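Local coordinates for protein histidine acid phosphatase (Bifidobacterium longum subsp. infantis, PDB 6RXD) that probably removes phosphate from inositol polyphosphates such as phytate, and from 2,3-bisphosphoglycerate, as a histidine acid phosphatase of the MINPP type, at residues Thr89-Tyr97 with Ala279-Ala290; Leu58-Asp69 with Tyr262-Gly270. All blocks are in the same frame, centred on the assembly; numbering follows the deposited sequence.

Contact 1: residues Thr89-Tyr97 with Ala279-Ala290; sequences TAANVENGY and APGADASKDPDA. With ZN (zinc ion), chain D.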
ATOM      1  N   THR A  89      -3.828  22.307  -0.743  1.00 13.63           N
ATOM      2  CA  THR A  89      -4.910  22.403   0.227  1.00 12.04           C
ATOM      3  C   THR A  89      -6.252  22.493  -0.493  1.00 12.38           C
ATOM      4  O   THR A  89      -7.200  21.781  -0.157  1.00 13.52           O
ATOM      5  CB  THR A  89      -4.687  23.599   1.151  1.00 11.80           C
ATOM      6  OG1 THR A  89      -3.527  23.340   1.944  1.00 13.44           O
ATOM      7  CG2 THR A  89      -5.898  23.834   2.078  1.00 14.72           C
ATOM      8  N   ALA A  90      -6.324  23.344  -1.514  1.00 12.22           N
ATOM      9  CA  ALA A  90      -7.561  23.488  -2.271  1.00 12.89           C
ATOM     10  C   ALA A  90      -7.973  22.190  -2.954  1.00 12.75           C
ATOM     11  O   ALA A  90      -9.155  21.883  -3.044  1.00 16.15           O
ATOM     12  CB  ALA A  90      -7.438  24.621  -3.290  1.00 16.33           C
ATOM     13  N   ALA A  91      -7.003  21.431  -3.447  1.00 12.12           N
ATOM     14  CA  ALA A  91      -7.297  20.153  -4.083  1.00 15.76           C
ATOM     15  C   ALA A  91      -7.903  19.177  -3.071  1.00 14.75           C
ATOM     16  O   ALA A  91      -8.852  18.438  -3.376  1.00 15.46           O
ATOM     17  CB  ALA A  91      -6.043  19.575  -4.701  1.00 15.38           C
ATOM     18  N   ASN A  92      -7.349  19.172  -1.867  1.00 12.26           N
ATOM     19  CA  ASN A  92      -7.868  18.316  -0.807  1.00 13.12           C
ATOM     20  C   ASN A  92      -9.223  18.742  -0.264  1.00 15.15           C
ATOM     21  O   ASN A  92     -10.062  17.897   0.067  1.00 15.74           O
ATOM     22  CB  ASN A  92      -6.848  18.225   0.328  1.00 13.53           C
ATOM     23  CG  ASN A  92      -5.768  17.226   0.036  1.00 16.25           C
ATOM     24  OD1 ASN A  92      -5.988  16.019   0.161  1.00 15.77           O
ATOM     25  ND2 ASN A  92      -4.597  17.712  -0.376  1.00 15.51           N
ATOM     26  N   VAL A  93      -9.448  20.046  -0.184  1.00 16.01           N
ATOM     27  CA  VAL A  93     -10.734  20.545   0.285  1.00 15.34           C
ATOM     28  C   VAL A  93     -11.831  20.105  -0.676  1.00 15.57           C
ATOM     29  O   VAL A  93     -12.894  19.632  -0.264  1.00 17.73           O
ATOM     30  CB  VAL A  93     -10.708  22.074   0.452  1.00 13.51           C
ATOM     31  CG1 VAL A  93     -12.118  22.636   0.552  1.00 18.42           C
ATOM     32  CG2 VAL A  93      -9.904  22.443   1.689  1.00 18.35           C
ATOM     33  N   GLU A  94     -11.545  20.197  -1.966  1.00 14.70           N
ATOM     34  CA  GLU A  94     -12.523  19.795  -2.968  1.00 18.25           C
ATOM     35  C   GLU A  94     -12.788  18.292  -2.971  1.00 16.37           C
ATOM     36  O   GLU A  94     -13.934  17.853  -3.084  1.00 21.98           O
ATOM     37  CB  GLU A  94     -12.061  20.235  -4.351  1.00 17.68           C
ATOM     38  CG  GLU A  94     -13.000  19.802  -5.433  1.00 23.22           C
ATOM     39  CD  GLU A  94     -12.455  20.105  -6.786  1.00 31.92           C
ATOM     40  OE1 GLU A  94     -13.189  20.704  -7.601  1.00 43.21           O
ATOM     41  OE2 GLU A  94     -11.289  19.729  -7.041  1.00 30.16           O
ATOM     42  N   ASN A  95     -11.732  17.500  -2.862  1.00 17.74           N
ATOM     43  CA  ASN A  95     -11.887  16.054  -2.900  0.51 21.28           C
ATOM     44  C   ASN A  95     -12.397  15.487  -1.591  1.00 22.28           C
ATOM     45  O   ASN A  95     -13.068  14.455  -1.571  1.00 23.60           O
ATOM     46  CB  ASN A  95     -10.570  15.384  -3.273  0.51 18.94           C
ATOM     47  CG  ASN A  95     -10.390  15.261  -4.760  0.51 22.54           C
ATOM     48  OD1 ASN A  95     -11.016  15.985  -5.535  0.51 23.58           O
ATOM     49  ND2 ASN A  95      -9.533  14.337  -5.175  0.51 23.12           N
ATOM     50  N   GLY A  96     -12.097  16.182  -0.501  1.00 17.81           N
ATOM     51  CA  GLY A  96     -12.373  15.687   0.828  1.00 17.59           C
ATOM     52  C   GLY A  96     -11.060  15.114   1.313  1.00 16.23           C
ATOM     53  O   GLY A  96     -10.432  14.312   0.617  1.00 17.64           O
ATOM     54  N   TYR A  97     -10.611  15.540   2.482  1.00 14.72           N
ATOM     55  CA  TYR A  97      -9.371  14.987   2.999  1.00 15.70           C
ATOM     56  C   TYR A  97      -9.499  13.477   3.211  1.00 19.41           C
ATOM     57  O   TYR A  97     -10.554  12.983   3.636  1.00 18.18           O
ATOM     58  CB  TYR A  97      -8.969  15.697   4.285  1.00 15.93           C
ATOM     59  CG  TYR A  97      -8.243  17.002   4.050  1.00 11.80           C
ATOM     60  CD1 TYR A  97      -6.856  17.049   4.047  1.00 13.08           C
ATOM     61  CD2 TYR A  97      -8.946  18.184   3.838  1.00 12.48           C
ATOM     62  CE1 TYR A  97      -6.171  18.235   3.840  1.00 12.56           C
ATOM     63  CE2 TYR A  97      -8.273  19.380   3.626  1.00 17.07           C
ATOM     64  CZ  TYR A  97      -6.887  19.397   3.634  1.00 13.34           C
ATOM     65  OH  TYR A  97      -6.205  20.573   3.415  1.00 14.78           O
ATOM     66  N   ALA A 279      -9.221  23.890   7.148  1.00 16.41           N
ATOM     67  CA  ALA A 279      -8.714  24.281   5.834  1.00 13.62           C
ATOM     68  C   ALA A 279      -9.619  25.344   5.203  1.00 18.36           C
ATOM     69  O   ALA A 279     -10.845  25.256   5.320  1.00 19.03           O
ATOM     70  CB  ALA A 279      -8.620  23.074   4.940  1.00 15.00           C
ATOM     71  N   PRO A 280      -9.021  26.353   4.541  1.00 18.60           N
ATOM     72  CA  PRO A 280      -9.818  27.408   3.899  1.00 20.96           C
ATOM     73  C   PRO A 280     -10.827  26.814   2.920  1.00 20.99           C
ATOM     74  O   PRO A 280     -10.452  25.968   2.099  1.00 17.70           O
ATOM     75  CB  PRO A 280      -8.770  28.219   3.127  1.00 22.19           C
ATOM     76  CG  PRO A 280      -7.495  27.994   3.866  1.00 28.92           C
ATOM     77  CD  PRO A 280      -7.573  26.561   4.339  1.00 17.51           C
ATOM     78  N   GLY A 281     -12.088  27.231   3.023  1.00 22.86           N
ATOM     79  CA  GLY A 281     -13.128  26.774   2.113  1.00 24.51           C
ATOM     80  C   GLY A 281     -13.811  25.480   2.511  1.00 21.33           C
ATOM     81  O   GLY A 281     -14.798  25.063   1.896  1.00 26.35           O
ATOM     82  N   ALA A 282     -13.293  24.829   3.545  1.00 20.67           N
ATOM     83  CA  ALA A 282     -13.838  23.553   3.970  1.00 19.62           C
ATOM     84  C   ALA A 282     -15.015  23.722   4.923  1.00 24.39           C
ATOM     85  O   ALA A 282     -15.085  24.695   5.673  1.00 26.30           O
ATOM     86  CB  ALA A 282     -12.753  22.710   4.623  1.00 22.24           C
ATOM     87  N   ASP A 283     -15.922  22.751   4.891  1.00 22.47           N
ATOM     88  CA  ASP A 283     -17.061  22.696   5.797  1.00 26.38           C
ATOM     89  C   ASP A 283     -16.753  21.627   6.833  1.00 25.20           C
ATOM     90  O   ASP A 283     -16.759  20.432   6.516  1.00 27.81           O
ATOM     91  CB  ASP A 283     -18.323  22.313   5.015  1.00 31.66           C
ATOM     92  CG  ASP A 283     -19.592  22.333   5.866  1.00 43.10           C
ATOM     93  OD1 ASP A 283     -20.669  22.603   5.290  1.00 47.14           O
ATOM     94  OD2 ASP A 283     -19.530  22.074   7.089  1.00 40.05           O
ATOM     95  N   ALA A 284     -16.494  22.054   8.066  1.00 25.85           N
ATOM     96  CA  ALA A 284     -16.073  21.147   9.134  1.00 32.05           C
ATOM     97  C   ALA A 284     -17.076  20.028   9.408  1.00 34.48           C
ATOM     98  O   ALA A 284     -16.694  18.937   9.838  1.00 38.12           O
ATOM     99  CB  ALA A 284     -15.793  21.931  10.414  1.00 35.71           C
ATOM    100  N   SER A 285     -18.359  20.294   9.170  1.00 31.16           N
ATOM    101  CA  SER A 285     -19.395  19.304   9.467  1.00 34.23           C
ATOM    102  C   SER A 285     -19.470  18.209   8.404  1.00 35.31           C
ATOM    103  O   SER A 285     -19.948  17.108   8.671  1.00 41.94           O
ATOM    104  CB  SER A 285     -20.763  19.973   9.646  1.00 40.51           C
ATOM    105  OG  SER A 285     -21.284  20.417   8.403  1.00 48.02           O
ATOM    106  N   LYS A 286     -18.999  18.512   7.201  1.00 27.60           N
ATOM    107  CA  LYS A 286     -19.012  17.534   6.121  1.00 29.38           C
ATOM    108  C   LYS A 286     -17.645  16.881   5.919  1.00 29.69           C
ATOM    109  O   LYS A 286     -17.556  15.747   5.455  1.00 29.99           O
ATOM    110  CB  LYS A 286     -19.513  18.167   4.823  1.00 40.18           C
ATOM    111  CG  LYS A 286     -20.931  17.753   4.465  1.00 51.50           C
ATOM    112  CD  LYS A 286     -21.456  18.531   3.274  1.00 56.03           C
ATOM    113  CE  LYS A 286     -21.632  20.001   3.612  1.00 57.05           C
ATOM    114  NZ  LYS A 286     -22.101  20.788   2.436  1.00 56.53           N
ATOM    115  N   ASP A 287     -16.583  17.595   6.277  1.00 25.29           N
ATOM    116  CA  ASP A 287     -15.235  17.036   6.171  1.00 20.28           C
ATOM    117  C   ASP A 287     -14.441  17.285   7.454  1.00 21.52           C
ATOM    118  O   ASP A 287     -13.624  18.204   7.512  1.00 22.73           O
ATOM    119  CB  ASP A 287     -14.508  17.638   4.967  1.00 20.02           C
ATOM    120  CG  ASP A 287     -13.158  16.994   4.708  1.00 21.49           C
ATOM    121  OD1 ASP A 287     -12.804  16.022   5.406  1.00 24.86           O
ATOM    122  OD2 ASP A 287     -12.449  17.452   3.782  1.00 20.38           O
ATOM    123  N   PRO A 288     -14.663  16.447   8.482  1.00 26.32           N
ATOM    124  CA  PRO A 288     -14.007  16.608   9.788  1.00 24.77           C
ATOM    125  C   PRO A 288     -12.486  16.581   9.684  1.00 20.10           C
ATOM    126  O   PRO A 288     -11.794  17.184  10.510  1.00 24.65           O
ATOM    127  CB  PRO A 288     -14.490  15.385  10.581  1.00 33.03           C
ATOM    128  CG  PRO A 288     -15.761  14.963   9.907  1.00 32.86           C
ATOM    129  CD  PRO A 288     -15.575  15.289   8.455  1.00 31.46           C
ATOM    130  N   ASP A 289     -11.977  15.883   8.676  1.00 20.10           N
ATOM    131  CA  ASP A 289     -10.536  15.758   8.495  1.00 20.22           C
ATOM    132  C   ASP A 289      -9.910  17.032   7.947  1.00 21.78           C
ATOM    133  O   ASP A 289      -8.688  17.157   7.903  1.00 20.02           O
ATOM    134  CB  ASP A 289     -10.217  14.557   7.611  1.00 22.15           C
ATOM    135  CG  ASP A 289     -10.435  13.243   8.333  1.00 30.72           C
ATOM    136  OD1 ASP A 289      -9.974  13.123   9.489  1.00 28.38           O
ATOM    137  OD2 ASP A 289     -11.082  12.336   7.768  1.00 34.03           O
ATOM    138  N   ALA A 290     -10.741  17.991   7.551  1.00 19.80           N
ATOM    139  CA  ALA A 290     -10.220  19.289   7.121  1.00 18.80           C
ATOM    140  C   ALA A 290      -9.835  20.154   8.319  1.00 15.44           C
ATOM    141  O   ALA A 290      -9.271  21.238   8.166  1.00 17.62           O
ATOM    142  CB  ALA A 290     -11.220  20.005   6.240  1.00 16.96           C
TER
HETATM  143 ZN    ZN D 602     -10.944  21.590  -8.300  1.00 32.30          ZN
HETATM  144  O   HOH W   1     -13.501  19.392   2.317  1.00 26.39           O
HETATM  145  O   HOH W   2     -13.179  13.701   3.878  1.00 30.86           O
HETATM  146  O   HOH W   3     -11.579  23.902  -7.944  1.00 41.95           O
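With chi1 at -174°, Asp287 points CG away from its own N and carries the carboxylate across to the end of helix 75-95, while Tyr97 sets its ring beside its own N (chi1 -82°), with one edge turned to the same carboxylate. OD2 of Asp287 takes the backbone N-H of Tyr97 at 3.0 Å, a nearly straight bond (167°) that arrives on the syn side. The same oxygen lies in the plane of the Tyr97 ring, 3.6 Å from CD2. Two waters extend the grip: one donates to Asp287 OD2 and Val93 O, the other to Asp287 OD1 and Tyr97 O. Gly96 leaves the helix with positive phi, and the loop between strands 264-265 and 297-298 lies against this C-terminal end. An asparagine in place of Asp287 would probably leave either the Tyr97 N-H and its neighbouring water, or the second water, facing an amide NH2 in place of an acceptor. Farther up the helix, Val93 fits against the type II turn Ala279-Ala282: CG2 meets Ala279 CB at 3.6 Å and CG1 lies 3.8 Å from Gly281 C. Tyr97 OH and Thr89 OG1 both bond to Asp56. On the helix side turned away from the loop, Glu94 chelates a zinc ion through OE1 (2.5 Å) and OE2 (2.3 Å), with His326 and a water as further ligands.

Contact 2: residues Leu58-Asp69 with Tyr262-Gly270; sequences LLMRMAETAARD and YKWYNTTDG
One face of the Trp264 indole lies against helix 55-69, with Met62 CA over its centre and Met62 CG 3.7 Å from the centroid of the six-membered ring, a CH-pi contact. At the indole edge, NE1 gives its hydrogen to Thr65 OG1 at 2.9 Å, close to the ring plane and nearly straight (165°). Thr65 CG2 turns instead to the Tyr262 ring, 3.5 Å from CE1. That ring meets Asp69 at its edge, nearly coplanar with the carboxylate: Tyr262 OH donates to OD2 at 2.6 Å through the anti lone pair, while Arg68 grips both carboxylate oxygens side-on. Nearer the start of the helix, Leu58 CD2 packs on the backbone at Asn266 N (3.5 Å). Arg61 bends along its helix, passing CD 3.4 Å from Thr267 O and clasping Glu64 with NE and NH2; a water joins its NH1, which also bonds to Tyr53 OH, to Asn266 OD1 and Thr267 O. Helix 55-69 lies on the two-stranded sheet 264-265/297-298, Leu58 and Leu59 also touching Ile298. With both arginines paired to carboxylates on their own helix, the two direct hydrogen bonds across the contact come from the aromatic side chains, and Arg68 would probably favour the ionised form of Asp69, to which the tyrosine donates.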
ATOM      1  N   LEU A  58       0.593  23.164   8.626  1.00 13.55           N
ATOM      2  CA  LEU A  58       1.759  23.593   9.390  1.00 11.92           C
ATOM      3  C   LEU A  58       2.733  24.384   8.532  1.00 12.57           C
ATOM      4  O   LEU A  58       3.321  25.373   8.993  1.00 12.86           O
ATOM      5  CB  LEU A  58       2.462  22.388  10.029  1.00 10.42           C
ATOM      6  CG  LEU A  58       1.751  21.771  11.236  1.00 13.42           C
ATOM      7  CD1 LEU A  58       2.347  20.418  11.576  1.00 16.41           C
ATOM      8  CD2 LEU A  58       1.858  22.711  12.421  1.00 13.10           C
ATOM      9  N   LEU A  59       2.919  23.955   7.283  1.00 11.48           N
ATOM     10  CA  LEU A  59       3.836  24.666   6.417  1.00  9.21           C
ATOM     11  C   LEU A  59       3.299  26.042   6.019  1.00 12.21           C
ATOM     12  O   LEU A  59       4.071  26.975   5.830  1.00 13.09           O
ATOM     13  CB  LEU A  59       4.223  23.825   5.200  1.00  9.07           C
ATOM     14  CG  LEU A  59       5.191  22.670   5.498  1.00 11.09           C
ATOM     15  CD1 LEU A  59       5.348  21.832   4.255  1.00 14.18           C
ATOM     16  CD2 LEU A  59       6.563  23.193   5.952  1.00 13.00           C
ATOM     17  N   MET A  60       1.978  26.177   5.905  1.00 12.02           N
ATOM     18  CA  MET A  60       1.398  27.516   5.715  1.00 12.91           C
ATOM     19  C   MET A  60       1.556  28.405   6.947  1.00 11.21           C
ATOM     20  O   MET A  60       1.793  29.598   6.815  1.00 13.47           O
ATOM     21  CB  MET A  60      -0.078  27.454   5.300  1.00 12.44           C
ATOM     22  CG  MET A  60      -0.635  28.808   4.828  1.00 15.14           C
ATOM     23  SD  MET A  60       0.140  29.342   3.281  1.00 15.36           S
ATOM     24  CE  MET A  60      -0.985  28.673   2.063  1.00 15.62           C
ATOM     25  N   ARG A  61       1.435  27.845   8.150  1.00 10.66           N
ATOM     26  CA  ARG A  61       1.692  28.651   9.345  1.00 13.88           C
ATOM     27  C   ARG A  61       3.148  29.124   9.354  1.00 11.53           C
ATOM     28  O   ARG A  61       3.437  30.272   9.702  1.00 13.31           O
ATOM     29  CB  ARG A  61       1.384  27.855  10.628  1.00 14.07           C
ATOM     30  CG  ARG A  61      -0.037  27.281  10.699  1.00 11.74           C
ATOM     31  CD  ARG A  61      -1.115  28.375  10.831  1.00 17.52           C
ATOM     32  NE  ARG A  61      -1.507  28.942   9.534  1.00 19.27           N
ATOM     33  CZ  ARG A  61      -2.334  28.351   8.673  1.00 20.91           C
ATOM     34  NH1 ARG A  61      -2.866  27.162   8.948  1.00 16.92           N
ATOM     35  NH2 ARG A  61      -2.632  28.946   7.523  1.00 19.84           N
ATOM     36  N   MET A  62       4.062  28.254   8.935  1.00 12.33           N
ATOM     37  CA  MET A  62       5.476  28.615   8.856  1.00 11.45           C
ATOM     38  C   MET A  62       5.671  29.714   7.811  1.00 12.03           C
ATOM     39  O   MET A  62       6.428  30.677   8.027  1.00 13.37           O
ATOM     40  CB  MET A  62       6.306  27.372   8.499  1.00 13.98           C
ATOM     41  CG  MET A  62       7.803  27.604   8.403  1.00 13.34           C
ATOM     42  SD  MET A  62       8.633  26.030   8.079  1.00 15.45           S
ATOM     43  CE  MET A  62      10.344  26.543   8.175  1.00 15.79           C
ATOM     44  N   ALA A  63       4.955  29.591   6.697  1.00 14.51           N
ATOM     45  CA  ALA A  63       5.062  30.549   5.608  1.00 13.68           C
ATOM     46  C   ALA A  63       4.586  31.919   6.048  1.00 13.58           C
ATOM     47  O   ALA A  63       5.180  32.939   5.673  1.00 16.05           O
ATOM     48  CB  ALA A  63       4.255  30.066   4.398  1.00 14.29           C
ATOM     49  N   GLU A  64       3.520  31.952   6.849  1.00 12.67           N
ATOM     50  CA  GLU A  64       2.985  33.230   7.307  1.00 14.88           C
ATOM     51  C   GLU A  64       4.000  33.949   8.203  1.00 16.43           C
ATOM     52  O   GLU A  64       4.172  35.172   8.118  1.00 14.91           O
ATOM     53  CB  GLU A  64       1.637  33.017   8.012  1.00 14.20           C
ATOM     54  CG  GLU A  64       0.529  32.593   7.061  1.00 18.06           C
ATOM     55  CD  GLU A  64      -0.637  31.906   7.746  1.00 22.95           C
ATOM     56  OE1 GLU A  64      -0.543  31.600   8.954  1.00 24.98           O
ATOM     57  OE2 GLU A  64      -1.658  31.662   7.071  1.00 19.95           O
ATOM     58  N   THR A  65       4.688  33.188   9.048  1.00 14.41           N
ATOM     59  CA  THR A  65       5.725  33.762   9.902  1.00 14.18           C
ATOM     60  C   THR A  65       6.923  34.246   9.075  1.00 12.82           C
ATOM     61  O   THR A  65       7.453  35.340   9.296  1.00 16.46           O
ATOM     62  CB  THR A  65       6.168  32.739  10.958  1.00 17.62           C
ATOM     63  OG1 THR A  65       5.058  32.451  11.815  1.00 17.31           O
ATOM     64  CG2 THR A  65       7.315  33.297  11.800  1.00 16.00           C
ATOM     65  N   ALA A  66       7.346  33.435   8.109  1.00 13.77           N
ATOM     66  CA  ALA A  66       8.420  33.850   7.205  1.00 16.75           C
ATOM     67  C   ALA A  66       8.076  35.136   6.451  1.00 16.81           C
ATOM     68  O   ALA A  66       8.929  36.002   6.258  1.00 17.02           O
ATOM     69  CB  ALA A  66       8.756  32.726   6.228  1.00 16.12           C
ATOM     70  N   ALA A  67       6.829  35.261   6.012  1.00 15.05           N
ATOM     71  CA  ALA A  67       6.409  36.470   5.306  1.00 17.54           C
ATOM     72  C   ALA A  67       6.478  37.686   6.220  1.00 20.66           C
ATOM     73  O   ALA A  67       6.910  38.766   5.807  1.00 22.66           O
ATOM     74  CB  ALA A  67       4.989  36.304   4.733  1.00 18.86           C
ATOM     75  N   ARG A  68       6.038  37.510   7.459  1.00 17.04           N
ATOM     76  CA  ARG A  68       6.065  38.593   8.441  1.00 17.35           C
ATOM     77  C   ARG A  68       7.492  39.011   8.785  1.00 19.71           C
ATOM     78  O   ARG A  68       7.773  40.202   8.961  1.00 23.91           O
ATOM     79  CB  ARG A  68       5.341  38.151   9.720  1.00 19.88           C
ATOM     80  CG  ARG A  68       5.277  39.215  10.819  1.00 27.39           C
ATOM     81  CD  ARG A  68       4.983  38.600  12.192  1.00 35.47           C
ATOM     82  NE  ARG A  68       6.064  37.727  12.659  1.00 38.90           N
ATOM     83  CZ  ARG A  68       6.096  37.134  13.851  1.00 42.70           C
ATOM     84  NH1 ARG A  68       5.108  37.321  14.715  1.00 48.10           N
ATOM     85  NH2 ARG A  68       7.122  36.361  14.185  1.00 41.21           N
ATOM     86  N   ASP A  69       8.383  38.033   8.904  1.00 19.11           N
ATOM     87  CA  ASP A  69       9.733  38.282   9.408  1.00 18.11           C
ATOM     88  C   ASP A  69      10.819  38.382   8.330  1.00 19.80           C
ATOM     89  O   ASP A  69      12.004  38.448   8.648  1.00 22.24           O
ATOM     90  CB  ASP A  69      10.127  37.206  10.422  1.00 20.92           C
ATOM     91  CG  ASP A  69       9.320  37.282  11.704  1.00 28.72           C
ATOM     92  OD1 ASP A  69       8.588  38.278  11.893  1.00 25.92           O
ATOM     93  OD2 ASP A  69       9.429  36.340  12.520  1.00 22.72           O
ATOM     94  N   TYR A 262      11.596  29.664  16.917  1.00 20.99           N
ATOM     95  CA  TYR A 262      10.384  29.443  16.142  1.00 20.23           C
ATOM     96  C   TYR A 262       9.818  28.070  16.435  1.00 20.84           C
ATOM     97  O   TYR A 262      10.560  27.113  16.669  1.00 23.63           O
ATOM     98  CB  TYR A 262      10.670  29.523  14.649  1.00 19.04           C
ATOM     99  CG  TYR A 262      10.851  30.908  14.080  1.00 17.75           C
ATOM    100  CD1 TYR A 262      10.011  31.959  14.431  1.00 19.06           C
ATOM    101  CD2 TYR A 262      11.848  31.152  13.145  1.00 18.57           C
ATOM    102  CE1 TYR A 262      10.177  33.217  13.877  1.00 23.41           C
ATOM    103  CE2 TYR A 262      12.025  32.401  12.596  1.00 19.49           C
ATOM    104  CZ  TYR A 262      11.191  33.429  12.961  1.00 24.70           C
ATOM    105  OH  TYR A 262      11.380  34.666  12.389  1.00 22.86           O
ATOM    106  N   LYS A 263       8.497  27.985  16.375  1.00 20.88           N
ATOM    107  CA  LYS A 263       7.778  26.762  16.687  0.55 25.13           C
ATOM    108  C   LYS A 263       6.359  26.970  16.174  1.00 26.76           C
ATOM    109  O   LYS A 263       5.732  27.991  16.448  1.00 32.40           O
ATOM    110  CB  LYS A 263       7.778  26.538  18.201  0.55 28.23           C
ATOM    111  CG  LYS A 263       7.604  25.100  18.650  0.55 37.96           C
ATOM    112  CD  LYS A 263       7.930  24.959  20.141  0.55 40.64           C
ATOM    113  CE  LYS A 263       9.418  25.190  20.413  0.55 45.38           C
ATOM    114  NZ  LYS A 263       9.722  25.583  21.824  0.55 47.99           N
ATOM    115  N   TRP A 264       5.853  26.020  15.396  1.00 12.54           N
ATOM    116  CA  TRP A 264       4.498  26.180  14.872  1.00 12.89           C
ATOM    117  C   TRP A 264       3.606  25.033  15.256  1.00 18.02           C
ATOM    118  O   TRP A 264       4.006  23.874  15.144  1.00 16.12           O
ATOM    119  CB  TRP A 264       4.507  26.349  13.342  1.00 14.35           C
ATOM    120  CG  TRP A 264       5.209  27.591  12.938  1.00 15.16           C
ATOM    121  CD1 TRP A 264       4.695  28.854  12.916  1.00 14.92           C
ATOM    122  CD2 TRP A 264       6.571  27.700  12.511  1.00 12.60           C
ATOM    123  NE1 TRP A 264       5.655  29.748  12.505  1.00 17.11           N
ATOM    124  CE2 TRP A 264       6.816  29.064  12.242  1.00 16.14           C
ATOM    125  CE3 TRP A 264       7.605  26.775  12.321  1.00 15.28           C
ATOM    126  CZ2 TRP A 264       8.063  29.529  11.809  1.00 13.36           C
ATOM    127  CZ3 TRP A 264       8.837  27.235  11.882  1.00 16.29           C
ATOM    128  CH2 TRP A 264       9.054  28.601  11.626  1.00 13.52           C
ATOM    129  N   TYR A 265       2.405  25.363  15.721  1.00 16.17           N
ATOM    130  CA  TYR A 265       1.396  24.361  16.036  1.00 11.42           C
ATOM    131  C   TYR A 265       0.263  24.454  15.044  1.00 16.87           C
ATOM    132  O   TYR A 265       0.066  25.484  14.398  1.00 15.08           O
ATOM    133  CB  TYR A 265       0.847  24.567  17.457  1.00 11.82           C
ATOM    134  CG  TYR A 265       1.883  24.342  18.524  1.00 17.17           C
ATOM    135  CD1 TYR A 265       2.041  23.093  19.103  1.00 17.36           C
ATOM    136  CD2 TYR A 265       2.723  25.373  18.933  1.00 15.44           C
ATOM    137  CE1 TYR A 265       3.009  22.874  20.073  1.00 21.15           C
ATOM    138  CE2 TYR A 265       3.687  25.161  19.916  1.00 17.71           C
ATOM    139  CZ  TYR A 265       3.823  23.909  20.471  1.00 24.06           C
ATOM    140  OH  TYR A 265       4.774  23.685  21.437  1.00 27.12           O
ATOM    141  N   ASN A 266      -0.491  23.371  14.931  1.00 14.27           N
ATOM    142  CA  ASN A 266      -1.581  23.299  13.970  1.00 12.10           C
ATOM    143  C   ASN A 266      -2.846  23.979  14.499  1.00 17.94           C
ATOM    144  O   ASN A 266      -3.868  23.334  14.749  1.00 14.17           O
ATOM    145  CB  ASN A 266      -1.836  21.837  13.612  1.00 11.18           C
ATOM    146  CG  ASN A 266      -2.753  21.681  12.422  1.00 16.66           C
ATOM    147  OD1 ASN A 266      -3.093  22.664  11.755  1.00 17.59           O
ATOM    148  ND2 ASN A 266      -3.168  20.444  12.146  1.00 16.79           N
ATOM    149  N   THR A 267      -2.758  25.298  14.646  1.00 14.04           N
ATOM    150  CA  THR A 267      -3.846  26.110  15.177  1.00 16.15           C
ATOM    151  C   THR A 267      -4.103  27.288  14.243  1.00 14.02           C
ATOM    152  O   THR A 267      -3.398  27.463  13.250  1.00 14.48           O
ATOM    153  CB  THR A 267      -3.500  26.664  16.558  1.00 18.08           C
ATOM    154  OG1 THR A 267      -2.360  27.531  16.447  1.00 14.62           O
ATOM    155  CG2 THR A 267      -3.189  25.527  17.532  1.00 18.07           C
ATOM    156  N   THR A 268      -5.094  28.109  14.584  1.00 14.78           N
ATOM    157  CA  THR A 268      -5.490  29.229  13.737  1.00 14.33           C
ATOM    158  C   THR A 268      -4.356  30.215  13.471  1.00 18.51           C
ATOM    159  O   THR A 268      -4.266  30.765  12.375  1.00 22.15           O
ATOM    160  CB  THR A 268      -6.686  30.012  14.344  1.00 16.83           C
ATOM    161  OG1 THR A 268      -6.375  30.363  15.693  1.00 19.36           O
ATOM    162  CG2 THR A 268      -7.949  29.167  14.338  1.00 18.16           C
ATOM    163  N   ASP A 269      -3.494  30.437  14.459  1.00 15.62           N
ATOM    164  CA  ASP A 269      -2.399  31.396  14.292  1.00 18.84           C
ATOM    165  C   ASP A 269      -1.011  30.787  14.417  1.00 18.15           C
ATOM    166  O   ASP A 269      -0.019  31.512  14.535  1.00 19.03           O
ATOM    167  CB  ASP A 269      -2.533  32.568  15.274  1.00 18.39           C
ATOM    168  CG  ASP A 269      -2.428  32.140  16.728  1.00 24.25           C
ATOM    169  OD1 ASP A 269      -2.138  30.959  17.021  1.00 18.41           O
ATOM    170  OD2 ASP A 269      -2.632  33.001  17.604  1.00 23.13           O
ATOM    171  N   GLY A 270      -0.944  29.461  14.409  1.00 16.42           N
ATOM    172  CA  GLY A 270       0.329  28.763  14.467  1.00 17.29           C
ATOM    173  C   GLY A 270       0.927  28.684  15.858  1.00 16.64           C
ATOM    174  O   GLY A 270       2.015  28.146  16.031  1.00 17.87           O
TER
HETATM  175  O   HOH W   4      -3.230  25.506  11.316  1.00 15.35           O
HETATM  176  O   HOH W   5       2.116  31.235  11.804  1.00 21.68           O
HETATM  177  O   HOH W   6      -0.038  32.540  11.239  1.00 27.44           O

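How the contacts relate
The two contacts sit side by side, centres 20 Å apart and nearest atoms about 6 Å apart, without touching. Along the chain their segments alternate: 58-69, 89-97, 262-270, then 279-290. The first two belong to consecutive helices 55-69 and 75-95, which pack together through Leu59 and Met60 against Leu85; the last two belong to one later excursion, a two-stranded sheet and its long connecting loop. Helix pair and excursion thus form one connected unit on the same side of the chain's centre, the contact centres about 24 and 32 Å from it, with zinc-binding Glu94 on helix 75-95. Tyr53 reaches both, bonding to Asp289 in contact 1 and to Arg61 and Asn266 in contact 2.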